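Local coordinates for dihydrodipicolinate reductase N-terminus domain-containing protein (Mycobacterium smegmatis, PDB 6IAQ) that binds NADP and, as a native amine dehydrogenase, probably catalyses the asymmetric reductive amination of ketones to chiral amines, at residues A[93-96]-A[97-101]; A[189-192]-A[193-197]; A[203-206]-A[207-211]; A[299-302]-A[303-307]; A[311-314]-A[315-318]. One frame throughout, in Å; residues are numbered along the deposited sequence.

Contact 1: residues A[93-96]-A[97-101]; sequences LRIC and AEHGV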
# COMPACT_ATOMS: atom_id res chain seq x y z
N LEU A 93 8.25 -14.38 -24.50
CA LEU A 93 6.94 -13.67 -24.47
C LEU A 93 6.27 -13.79 -25.85
O LEU A 93 5.02 -13.89 -25.88
CB LEU A 93 7.15 -12.21 -24.02
CG LEU A 93 7.58 -12.03 -22.56
CD1 LEU A 93 8.00 -10.61 -22.23
CD2 LEU A 93 6.47 -12.43 -21.63
N ARG A 94 7.04 -13.81 -26.96
CA ARG A 94 6.50 -14.03 -28.33
C ARG A 94 5.81 -15.40 -28.39
O ARG A 94 4.67 -15.49 -28.89
CB ARG A 94 7.56 -13.94 -29.42
CG ARG A 94 8.22 -12.57 -29.51
CD ARG A 94 8.54 -11.98 -30.87
NE ARG A 94 9.98 -11.93 -31.06
CZ ARG A 94 10.70 -10.86 -31.39
NH1 ARG A 94 10.14 -9.68 -31.60
NH2 ARG A 94 12.02 -10.96 -31.45
N ILE A 95 6.48 -16.44 -27.91
CA ILE A 95 5.95 -17.83 -27.93
C ILE A 95 4.62 -17.86 -27.14
O ILE A 95 3.62 -18.50 -27.62
CB ILE A 95 7.02 -18.81 -27.41
CG1 ILE A 95 8.18 -18.94 -28.41
CG2 ILE A 95 6.42 -20.17 -27.04
CD1 ILE A 95 9.42 -19.59 -27.83
N CYS A 96 4.54 -17.20 -25.98
CA CYS A 96 3.31 -17.21 -25.14
C CYS A 96 2.17 -16.49 -25.89
O CYS A 96 1.07 -17.09 -26.05
CB CYS A 96 3.57 -16.58 -23.78
SG CYS A 96 4.57 -17.66 -22.74
N ALA A 97 2.44 -15.27 -26.36
CA ALA A 97 1.44 -14.40 -27.00
C ALA A 97 0.97 -15.03 -28.32
O ALA A 97 -0.25 -14.97 -28.60
CB ALA A 97 2.04 -13.03 -27.21
N GLU A 98 1.89 -15.60 -29.12
CA GLU A 98 1.55 -16.28 -30.39
C GLU A 98 0.49 -17.36 -30.15
O GLU A 98 -0.43 -17.50 -30.96
CB GLU A 98 2.76 -16.96 -31.04
CG GLU A 98 2.68 -16.92 -32.56
CD GLU A 98 3.37 -15.70 -33.13
OE1 GLU A 98 4.45 -15.38 -32.61
OE2 GLU A 98 2.85 -15.08 -34.07
N HIS A 99 0.62 -18.09 -29.05
CA HIS A 99 -0.25 -19.24 -28.70
C HIS A 99 -1.47 -18.80 -27.88
O HIS A 99 -2.17 -19.67 -27.37
CB HIS A 99 0.59 -20.31 -27.99
CG HIS A 99 1.58 -20.98 -28.88
ND1 HIS A 99 2.80 -20.40 -29.23
CD2 HIS A 99 1.54 -22.19 -29.48
CE1 HIS A 99 3.47 -21.24 -30.01
NE2 HIS A 99 2.73 -22.35 -30.16
N GLY A 100 -1.73 -17.49 -27.77
CA GLY A 100 -2.81 -16.94 -26.93
C GLY A 100 -2.69 -17.31 -25.47
O GLY A 100 -3.73 -17.36 -24.77
N VAL A 101 -1.47 -17.54 -24.96
CA VAL A 101 -1.27 -17.99 -23.56
C VAL A 101 -0.93 -16.76 -22.70
O VAL A 101 0.03 -16.00 -23.04
CB VAL A 101 -0.20 -19.09 -23.46
CG1 VAL A 101 0.18 -19.37 -22.02
CG2 VAL A 101 -0.66 -20.39 -24.14
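Ala-97 N donates to Leu-93 O at 3.0 Å, a regular helical bond near the C-terminal end of helix 86-98, and the Ala-97 methyl packs on Leu-127 of helix 118-130. Glu-98 continues the pattern, its N lying 2.8 Å from Arg-94 O. The Glu-98 carboxylate does not close on Arg-94, whose guanidinium pairs instead with Glu-123.

His-99 departs from the helical backbone, and its ring replaces the main chain as the chief donor: ND1 reaches Ile-95 O at 2.6 Å, in the plane of that carbonyl, whereas the bond from His-99 N to the same oxygen is weak. A chi1 of -69°, with CG beside the backbone N and opposite the carbonyl carbon, turns the ring back along the helix so that its ND1 edge meets Ile-95 O, which lies somewhat out of the ring plane. Gly-100 has positive phi (58°) and is the C-prime residue of a Schellman motif. Its N binds Ala-97 O at 3.0 Å, while Val-101 N reaches Cys-96 O at 2.8 Å. Val-101 leads into strand 102-105, making the helix-to-strand connection of a beta-alpha-beta unit of the Rossmann fold.

Because ND1 acts as donor to Ile-95 O, and NE2 is hydrogen-bonded to Glu-71, both ring nitrogens are engaged. The nearby carboxylate would be expected to favour a protonated imidazole, and the two bonds fix the rotation of the ring at the helix end.

Contact 2: residues A[189-192]-A[193-197]; sequences EFDE and WVRGA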
# COMPACT_ATOMS: atom_id res chain seq x y z
N GLU A 189 37.09 -5.68 -16.08
CA GLU A 189 35.98 -6.31 -16.84
C GLU A 189 34.68 -5.52 -16.58
O GLU A 189 33.92 -5.22 -17.55
CB GLU A 189 35.81 -7.78 -16.43
CG GLU A 189 36.89 -8.69 -17.01
CD GLU A 189 36.93 -10.09 -16.43
OE1 GLU A 189 36.43 -10.31 -15.31
OE2 GLU A 189 37.51 -10.97 -17.06
N PHE A 190 34.44 -5.14 -15.33
CA PHE A 190 33.21 -4.42 -14.92
C PHE A 190 33.17 -3.07 -15.63
O PHE A 190 32.11 -2.67 -16.15
CB PHE A 190 33.11 -4.23 -13.40
CG PHE A 190 31.81 -3.56 -12.99
CD1 PHE A 190 31.69 -2.18 -13.01
CD2 PHE A 190 30.70 -4.31 -12.66
CE1 PHE A 190 30.49 -1.58 -12.66
CE2 PHE A 190 29.49 -3.70 -12.35
CZ PHE A 190 29.38 -2.34 -12.35
N ASP A 191 34.29 -2.35 -15.63
CA ASP A 191 34.33 -0.97 -16.19
C ASP A 191 34.07 -1.04 -17.71
O ASP A 191 33.40 -0.11 -18.22
CB ASP A 191 35.64 -0.26 -15.87
CG ASP A 191 35.62 1.22 -16.21
OD1 ASP A 191 34.70 1.93 -15.74
OD2 ASP A 191 36.50 1.65 -16.97
N GLU A 192 34.57 -2.05 -18.41
CA GLU A 192 34.33 -2.21 -19.87
C GLU A 192 32.84 -2.50 -20.07
O GLU A 192 32.20 -1.85 -20.92
CB GLU A 192 35.22 -3.29 -20.46
CG GLU A 192 35.21 -3.31 -21.98
CD GLU A 192 35.94 -4.50 -22.57
OE1 GLU A 192 36.80 -5.09 -21.86
OE2 GLU A 192 35.63 -4.86 -23.73
N TRP A 193 32.28 -3.41 -19.28
CA TRP A 193 30.85 -3.80 -19.38
C TRP A 193 29.94 -2.60 -19.13
O TRP A 193 29.01 -2.35 -19.95
CB TRP A 193 30.55 -4.95 -18.42
CG TRP A 193 29.09 -5.25 -18.34
CD1 TRP A 193 28.36 -5.99 -19.23
CD2 TRP A 193 28.19 -4.81 -17.31
NE1 TRP A 193 27.05 -6.04 -18.81
CE2 TRP A 193 26.92 -5.35 -17.63
CE3 TRP A 193 28.33 -4.05 -16.15
CZ2 TRP A 193 25.81 -5.12 -16.83
CZ3 TRP A 193 27.23 -3.83 -15.35
CH2 TRP A 193 25.99 -4.36 -15.70
N VAL A 194 30.14 -1.87 -18.03
CA VAL A 194 29.16 -0.86 -17.55
C VAL A 194 29.15 0.33 -18.52
O VAL A 194 28.09 0.98 -18.62
CB VAL A 194 29.41 -0.44 -16.09
CG1 VAL A 194 30.61 0.48 -15.94
CG2 VAL A 194 28.14 0.17 -15.48
N ARG A 195 30.26 0.56 -19.23
CA ARG A 195 30.42 1.68 -20.20
C ARG A 195 29.91 1.27 -21.60
O ARG A 195 29.74 2.15 -22.45
CB ARG A 195 31.90 2.07 -20.29
CG ARG A 195 32.43 2.78 -19.06
CD ARG A 195 33.62 3.68 -19.41
NE ARG A 195 34.56 3.85 -18.31
CZ ARG A 195 34.33 4.56 -17.21
NH1 ARG A 195 33.19 5.19 -17.02
NH2 ARG A 195 35.27 4.63 -16.28
N GLY A 196 29.70 -0.02 -21.83
CA GLY A 196 29.23 -0.62 -23.09
C GLY A 196 27.99 0.05 -23.63
O GLY A 196 27.12 0.49 -22.85
N ALA A 197 27.91 0.11 -24.96
CA ALA A 197 26.90 0.87 -25.73
C ALA A 197 25.50 0.29 -25.51
O ALA A 197 24.53 1.03 -25.65
CB ALA A 197 27.29 0.83 -27.19
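Phe-190 and Trp-193 form the close-packed side of this turn of helix 187-195. Phe-190 CE2 lies 3.8 Å from Trp-193 CZ3, and the indole carbon CE3 sits over one face of the phenyl ring, displaced toward its rim. With the planes at 57° and the ring centroids 5.5 Å apart, the pair is inclined, neither a parallel stack nor a T-shape. Phe-190 CE1 touches Val-194 CB at 3.8 Å. CG of Phe-190 lies opposite the backbone N (chi1 -177°), which carries the ring toward the next turn, where both partners lie on the same side of its plane. Phe-190 continues inward onto the mixed sheet, meeting Thr-226, Pro-228, Val-249 and Phe-252. Val-194 N donates to Phe-190 O at 2.8 Å.

The other side of the helix is looser and faces solvent. Here Arg-195 reaches back one turn to Asp-191: NH2 is 2.8 Å from OD1 in a salt bridge, and NE makes only a weak bond to OD2 at 3.2 Å. The carboxylate and guanidinium planes are 89° apart, and OD1 lies over the guanidinium face, so the pair lacks the coplanar geometry of a bidentate bridge.

The chemistry is therefore divided: Phe-190 and Val-194 seat the helix on the sheet, Trp-193 packing beside them on the loop residues Gln-182 and Arg-199, while a poorly aligned ion pair, probably screened by water, spans the outer face.

Contact 3: residues A[203-206]-A[207-211]; sequences FGRN and VLDAL
Four consecutive i to i+4 backbone bonds bind residues 203-206 to residues 207-211 in the opening turns of helix 203-215. Val-207 N reaches Phe-203 O at 3.2 Å, Leu-208 N reaches Gly-204 O at 3.0 Å, Asp-209 N reaches Arg-205 O at 2.9 Å and Ala-210 N reaches Asn-206 O at 3.1 Å. None bends far from straight, evidence of a regular helix.

Among the side chains, Arg-205 and Asp-209 carry the contact. NE of Arg-205 donates to Asp-209 OD1 at 2.8 Å in an almost straight bond of 174°. The oxygen lies in the guanidinium plane and is approached on its syn side, though the donor is tilted from the carboxylate plane; the two planar groups stand 81° apart. A bend at chi2 (62°) brings the arginine chain round toward the next turn, leaving OD2 3.1 Å from NE and 3.4 Å from NH2. Glu-115 touches both side chains, and Arg-205 also touches Asp-256. On a neighbouring side of the helix, Leu-208 CG lies 3.4 Å from Gly-204 O, and its side chain continues onto Phe-266 and Phe-268. Asn-206 directs ND2 to Thr-116 OG1 and Tyr-112 O.

Asp-209 is buried, and the salt bridge supplies its carboxylate with a charged partner inside the same helix. The straight bond in the guanidinium plane implies a well-directed interaction at NE, and the near-perpendicular planes keep the second carboxylate oxygen from sharing a parallel paired bridge.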
# COMPACT_ATOMS: atom_id res chain seq x y z
N PHE A 203 17.12 -1.85 -13.31
CA PHE A 203 15.83 -2.25 -12.68
C PHE A 203 15.10 -1.01 -12.18
O PHE A 203 13.86 -0.90 -12.38
CB PHE A 203 16.07 -3.23 -11.53
CG PHE A 203 16.67 -4.56 -11.91
CD1 PHE A 203 16.91 -4.91 -13.24
CD2 PHE A 203 16.93 -5.49 -10.93
CE1 PHE A 203 17.44 -6.15 -13.56
CE2 PHE A 203 17.44 -6.74 -11.25
CZ PHE A 203 17.69 -7.06 -12.56
N GLY A 204 15.84 -0.10 -11.58
CA GLY A 204 15.29 1.11 -10.95
C GLY A 204 14.69 2.06 -11.96
O GLY A 204 13.73 2.76 -11.61
N ARG A 205 15.21 2.09 -13.19
CA ARG A 205 14.65 2.96 -14.24
C ARG A 205 13.20 2.55 -14.51
O ARG A 205 12.30 3.41 -14.64
CB ARG A 205 15.56 2.92 -15.47
CG ARG A 205 14.94 3.57 -16.70
CD ARG A 205 14.66 5.05 -16.50
NE ARG A 205 13.72 5.41 -17.55
CZ ARG A 205 14.06 5.66 -18.80
NH1 ARG A 205 15.34 5.65 -19.15
NH2 ARG A 205 13.13 5.98 -19.68
N ASN A 206 12.95 1.24 -14.59
CA ASN A 206 11.58 0.74 -14.85
C ASN A 206 10.72 1.09 -13.63
O ASN A 206 9.54 1.46 -13.84
CB ASN A 206 11.62 -0.72 -15.24
CG ASN A 206 12.44 -0.91 -16.50
OD1 ASN A 206 13.54 -1.46 -16.43
ND2 ASN A 206 11.91 -0.41 -17.63
N VAL A 207 11.27 1.00 -12.42
CA VAL A 207 10.50 1.37 -11.19
C VAL A 207 10.03 2.83 -11.31
O VAL A 207 8.84 3.08 -11.12
CB VAL A 207 11.33 1.15 -9.91
CG1 VAL A 207 10.66 1.77 -8.68
CG2 VAL A 207 11.54 -0.34 -9.67
N LEU A 208 10.94 3.75 -11.59
CA LEU A 208 10.61 5.19 -11.64
C LEU A 208 9.69 5.50 -12.83
O LEU A 208 8.81 6.36 -12.67
CB LEU A 208 11.91 6.00 -11.66
CG LEU A 208 12.80 5.85 -10.43
CD1 LEU A 208 13.95 6.84 -10.45
CD2 LEU A 208 12.00 5.95 -9.14
N ASP A 209 9.83 4.81 -13.96
CA ASP A 209 8.92 5.03 -15.12
C ASP A 209 7.50 4.71 -14.66
O ASP A 209 6.57 5.45 -14.99
CB ASP A 209 9.30 4.20 -16.35
CG ASP A 209 10.58 4.64 -17.07
OD1 ASP A 209 11.04 5.78 -16.82
OD2 ASP A 209 11.11 3.84 -17.89
N ALA A 210 7.32 3.62 -13.91
CA ALA A 210 6.00 3.18 -13.40
C ALA A 210 5.43 4.25 -12.45
O ALA A 210 4.23 4.57 -12.58
CB ALA A 210 6.10 1.84 -12.71
N LEU A 211 6.24 4.76 -11.50
CA LEU A 211 5.74 5.73 -10.49
C LEU A 211 5.34 7.03 -11.19
O LEU A 211 4.27 7.56 -10.92
CB LEU A 211 6.81 5.95 -9.42
CG LEU A 211 6.99 4.82 -8.42
CD1 LEU A 211 8.15 5.12 -7.49
CD2 LEU A 211 5.72 4.57 -7.62

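Contact 4: residues A[299-302]-A[303-307]; sequences TVPT and QTTTC. With NAP (NADP nicotinamide-adenine-dinucleotide phosphate), chain F.
Pro-301 meets Thr-305 across the start of helix 302-312. Before it, Val-300 packs on Tyr-140 and Phe-144, and its carbonyl takes a weak bond from Thr-302 N, closing an inverse gamma turn centred on Pro-301.

Pro-301 occupies the N-cap position. Its carbonyl oxygen receives two bonds from one residue: Thr-305 N at 3.0 Å, nearly in line with the C=O, and Thr-305 OG1 at 2.9 Å from above the carbonyl plane. A chi1 of 63° places OG1 between the backbone N and the carbonyl carbon, letting the hydroxyl turn back to this oxygen, and CG2 rests 3.9 Å from Pro-301 CG. Asn-292 of the second subunit packs on Pro-301, and Pro-291 of that subunit packs on Thr-304 and Thr-305.

Thr-302 repeats the double acceptance one residue later. Thr-306 N and Thr-306 OG1 each lie 2.9 Å from Thr-302 O, reaching it from opposite faces of the carbonyl plane. Thr-302's own hydroxyl is bonded to Asp-281.

The bond to Thr-302 O sets the rotation of Thr-306: with OG1 beside the backbone N (chi1 -70°), the methyl CG2 is directed at the nicotinamide ring of NADP. CG2 makes a close contact of 3.2 Å with C4N and lies 3.7 Å from C5N, and OG1 is 3.4 Å from C4N. C4N is the carbon through which nicotinamide cofactors exchange hydride. Threonine hydroxyls returning to the carbonyl four residues earlier are a familiar helical arrangement, and here the second of them, at Thr-306, sets a wall of the nicotinamide end of the NADP pocket.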
# COMPACT_ATOMS: atom_id res chain seq x y z
N THR A 299 13.98 -6.18 7.71
CA THR A 299 14.74 -7.16 6.86
C THR A 299 13.73 -7.80 5.93
O THR A 299 13.17 -8.84 6.26
CB THR A 299 15.56 -8.13 7.70
OG1 THR A 299 16.44 -7.31 8.46
CG2 THR A 299 16.39 -9.05 6.84
N VAL A 300 13.43 -7.11 4.83
CA VAL A 300 12.29 -7.45 3.94
C VAL A 300 12.59 -8.78 3.24
O VAL A 300 13.71 -9.01 2.80
CB VAL A 300 12.04 -6.30 2.96
CG1 VAL A 300 13.23 -6.03 2.05
CG2 VAL A 300 10.77 -6.53 2.16
N PRO A 301 11.62 -9.72 3.21
CA PRO A 301 11.82 -11.02 2.56
C PRO A 301 11.71 -10.96 1.03
O PRO A 301 10.70 -11.39 0.49
CB PRO A 301 10.71 -11.89 3.17
CG PRO A 301 9.62 -10.89 3.47
CD PRO A 301 10.34 -9.65 3.94
N THR A 302 12.74 -10.42 0.38
CA THR A 302 12.74 -10.16 -1.09
C THR A 302 12.49 -11.48 -1.84
O THR A 302 11.66 -11.52 -2.71
CB THR A 302 14.06 -9.51 -1.52
OG1 THR A 302 14.31 -8.40 -0.64
CG2 THR A 302 14.06 -9.05 -2.97
N GLN A 303 13.23 -12.52 -1.52
CA GLN A 303 13.16 -13.82 -2.22
C GLN A 303 11.72 -14.36 -2.13
O GLN A 303 11.16 -14.73 -3.15
CB GLN A 303 14.16 -14.81 -1.62
CG GLN A 303 14.26 -16.11 -2.42
CD GLN A 303 14.80 -17.23 -1.57
OE1 GLN A 303 14.13 -17.72 -0.67
NE2 GLN A 303 16.02 -17.64 -1.85
N THR A 304 11.15 -14.46 -0.95
CA THR A 304 9.83 -15.10 -0.81
C THR A 304 8.79 -14.23 -1.52
O THR A 304 7.95 -14.83 -2.23
CB THR A 304 9.45 -15.36 0.65
OG1 THR A 304 10.50 -16.06 1.29
CG2 THR A 304 8.16 -16.14 0.78
N THR A 305 8.81 -12.91 -1.35
CA THR A 305 7.74 -12.02 -1.88
C THR A 305 7.94 -11.81 -3.39
O THR A 305 6.98 -11.38 -4.06
CB THR A 305 7.62 -10.70 -1.11
OG1 THR A 305 8.84 -9.95 -1.23
CG2 THR A 305 7.28 -10.90 0.36
N THR A 306 9.11 -12.10 -3.95
CA THR A 306 9.23 -12.20 -5.42
C THR A 306 8.21 -13.23 -5.91
O THR A 306 7.42 -12.96 -6.85
CB THR A 306 10.64 -12.61 -5.84
OG1 THR A 306 11.55 -11.55 -5.58
CG2 THR A 306 10.72 -13.00 -7.30
N CYS A 307 8.18 -14.38 -5.25
CA CYS A 307 7.44 -15.59 -5.70
C CYS A 307 5.96 -15.45 -5.33
O CYS A 307 5.11 -15.71 -6.19
CB CYS A 307 8.11 -16.82 -5.10
SG CYS A 307 9.80 -16.99 -5.72
PA NAP F . 18.05 -19.03 -12.36
O1A NAP F . 18.04 -19.88 -11.18
O2A NAP F . 19.31 -18.79 -13.24
O5B NAP F . 16.85 -19.59 -13.32
C5B NAP F . 16.72 -19.22 -14.70
C4B NAP F . 16.06 -20.37 -15.44
O4B NAP F . 15.83 -20.05 -16.80
C3B NAP F . 16.86 -21.70 -15.43
O3B NAP F . 15.91 -22.70 -14.98
C2B NAP F . 17.23 -21.99 -16.89
O2B NAP F . 17.12 -23.38 -17.26
C1B NAP F . 16.08 -21.28 -17.55
N9A NAP F . 16.26 -20.87 -18.94
C8A NAP F . 17.18 -20.05 -19.48
N7A NAP F . 16.89 -19.89 -20.78
C5A NAP F . 15.74 -20.54 -21.03
C6A NAP F . 14.83 -20.78 -22.18
N6A NAP F . 15.09 -20.26 -23.37
N1A NAP F . 13.74 -21.53 -22.00
C2A NAP F . 13.41 -22.08 -20.81
N3A NAP F . 14.17 -21.92 -19.70
C4A NAP F . 15.32 -21.20 -19.81
O3 NAP F . 17.54 -17.51 -12.01
PN NAP F . 16.32 -17.12 -10.96
O1N NAP F . 16.83 -16.69 -9.62
O2N NAP F . 15.25 -18.16 -10.98
O5D NAP F . 15.92 -15.83 -11.81
C5D NAP F . 15.30 -15.84 -13.10
C4D NAP F . 15.00 -14.47 -13.65
O4D NAP F . 14.00 -13.85 -12.77
C3D NAP F . 16.23 -13.62 -13.71
O3D NAP F . 16.31 -12.85 -14.89
C2D NAP F . 16.06 -12.70 -12.49
O2D NAP F . 16.80 -11.48 -12.69
C1D NAP F . 14.51 -12.57 -12.42
N1N NAP F . 14.05 -12.22 -11.07
C2N NAP F . 13.22 -11.20 -10.95
C3N NAP F . 12.81 -10.80 -9.68
C7N NAP F . 11.83 -9.66 -9.50
O7N NAP F . 11.65 -9.28 -8.35
N7N NAP F . 11.16 -9.14 -10.55
C4N NAP F . 13.27 -11.49 -8.57
C5N NAP F . 14.14 -12.57 -8.72
C6N NAP F . 14.50 -12.90 -10.00
P2B NAP F . 18.02 -24.52 -16.60
O1X NAP F . 17.62 -24.67 -15.16
O2X NAP F . 17.57 -25.80 -17.28
O3X NAP F . 19.41 -23.95 -16.94

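Contact 5: residues A[311-314]-A[315-318]; sequences VNRI and PDVI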
# COMPACT_ATOMS: atom_id res chain seq x y z
N VAL A 311 2.70 -15.32 -7.96
CA VAL A 311 1.62 -16.33 -7.75
C VAL A 311 0.29 -15.61 -7.51
O VAL A 311 -0.69 -15.91 -8.23
CB VAL A 311 1.98 -17.31 -6.63
CG1 VAL A 311 0.81 -18.19 -6.23
CG2 VAL A 311 3.17 -18.16 -7.05
N ASN A 312 0.27 -14.65 -6.57
CA ASN A 312 -0.98 -13.98 -6.12
C ASN A 312 -1.48 -13.10 -7.28
O ASN A 312 -2.70 -12.78 -7.28
CB ASN A 312 -0.79 -13.22 -4.81
CG ASN A 312 -0.48 -14.12 -3.62
OD1 ASN A 312 -0.67 -15.34 -3.68
ND2 ASN A 312 0.02 -13.54 -2.54
N ARG A 313 -0.63 -12.79 -8.27
CA ARG A 313 -1.06 -12.03 -9.47
C ARG A 313 -1.77 -12.92 -10.51
O ARG A 313 -2.42 -12.36 -11.41
CB ARG A 313 0.12 -11.32 -10.15
CG ARG A 313 0.54 -9.98 -9.56
CD ARG A 313 -0.62 -9.01 -9.46
NE ARG A 313 -0.21 -7.69 -9.04
CZ ARG A 313 -1.07 -6.72 -8.70
NH1 ARG A 313 -2.39 -6.92 -8.72
NH2 ARG A 313 -0.59 -5.54 -8.34
N ILE A 314 -1.67 -14.23 -10.44
CA ILE A 314 -2.12 -15.10 -11.57
C ILE A 314 -3.62 -14.88 -11.83
O ILE A 314 -4.00 -14.69 -12.99
CB ILE A 314 -1.75 -16.58 -11.35
CG1 ILE A 314 -0.25 -16.81 -11.60
CG2 ILE A 314 -2.60 -17.49 -12.24
CD1 ILE A 314 0.25 -18.11 -11.06
N PRO A 315 -4.52 -14.87 -10.83
CA PRO A 315 -5.94 -14.62 -11.11
C PRO A 315 -6.18 -13.24 -11.74
O PRO A 315 -7.07 -13.14 -12.59
CB PRO A 315 -6.65 -14.72 -9.75
CG PRO A 315 -5.70 -15.54 -8.90
CD PRO A 315 -4.30 -15.26 -9.43
N ASP A 316 -5.41 -12.23 -11.33
CA ASP A 316 -5.53 -10.85 -11.84
C ASP A 316 -5.18 -10.86 -13.31
O ASP A 316 -5.90 -10.22 -14.07
CB ASP A 316 -4.65 -9.86 -11.07
CG ASP A 316 -4.99 -9.73 -9.60
OD1 ASP A 316 -6.13 -10.14 -9.22
OD2 ASP A 316 -4.11 -9.25 -8.84
N VAL A 317 -4.11 -11.57 -13.69
CA VAL A 317 -3.56 -11.51 -15.07
C VAL A 317 -4.51 -12.29 -15.98
O VAL A 317 -4.81 -11.80 -17.07
CB VAL A 317 -2.10 -12.01 -15.10
CG1 VAL A 317 -1.61 -12.29 -16.51
CG2 VAL A 317 -1.17 -11.00 -14.42
N ILE A 318 -5.07 -13.42 -15.52
CA ILE A 318 -6.08 -14.16 -16.32
C ILE A 318 -7.30 -13.27 -16.55
O ILE A 318 -7.71 -13.14 -17.72
CB ILE A 318 -6.44 -15.51 -15.68
CG1 ILE A 318 -5.22 -16.46 -15.71
CG2 ILE A 318 -7.65 -16.11 -16.39
CD1 ILE A 318 -5.35 -17.65 -14.81
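Arg-313 and Asp-316 supply the ionic part of this junction between helix 302-312 and helix 314-319. NH1 of Arg-313 donates to Asp-316 OD2 at 2.9 Å with an angle of 151°. The oxygen is approached on its anti side, the donor tilted out of the carboxylate plane, and the two flat groups are inclined at 64°. Arg-313 also pairs through NE with Asp-142, and OD1 of Asp-316 is engaged by Arg-336. The bend at chi2 (-53°) swings the guanidinium round to the carboxylate three residues on.

The backbone bonds follow helical spacing through the following residues. Val-317 N reaches Arg-313 O at 2.9 Å and Ile-318 N reaches Ile-314 O at 3.0 Å. Pro-315 has no N-H to offer to Val-311 O; its CD lies 3.9 Å from that oxygen, and Ile-314 N bonds to Val-311 O instead, at 2.9 Å.

Apolar contacts cover another side. The Ile-Pro linkage itself forces Ile-314 CB to within 3.5 Å of Pro-315 CD, and Ile-314 CG2 meets Ile-318 CD1 at 3.8 Å. Ile-314 extends onto Leu-26, Ile-77, Val-79 and Val-104, placing the junction against helix 17-28 and the parallel sheet. Nearby, Asn-312 ND2 bonds to Gly-154 O and Ala-156 O of the second subunit.

Chemically, the buried arginine and aspartate belong to a network of alternating charges that includes Asp-142 and Arg-336. Such mutual compensation should keep both groups ionised despite their burial.

Along the chain the five contacts follow in numerical order, each a local turn at or near a helix. Contact 1 ends helix 86-98 in the NADP-binding Rossmann region, whereas contacts 2 to 5 lie in the C-terminal half of the chain. Contacts 2 and 3 use successive helices, 187-195 and 203-215, with centres 22 Å apart, and both pack on strand 249-260 of the mixed sheet. Contacts 4 and 5 share helix 302-312, their centres 18 Å apart. That helix runs from the nicotinamide toward the parallel sheet, where contact 5 comes within about 8 Å of contact 1 between nearest atoms. Together with helix 314-319 it connects cofactor pocket, Rossmann sheet and subunit interface.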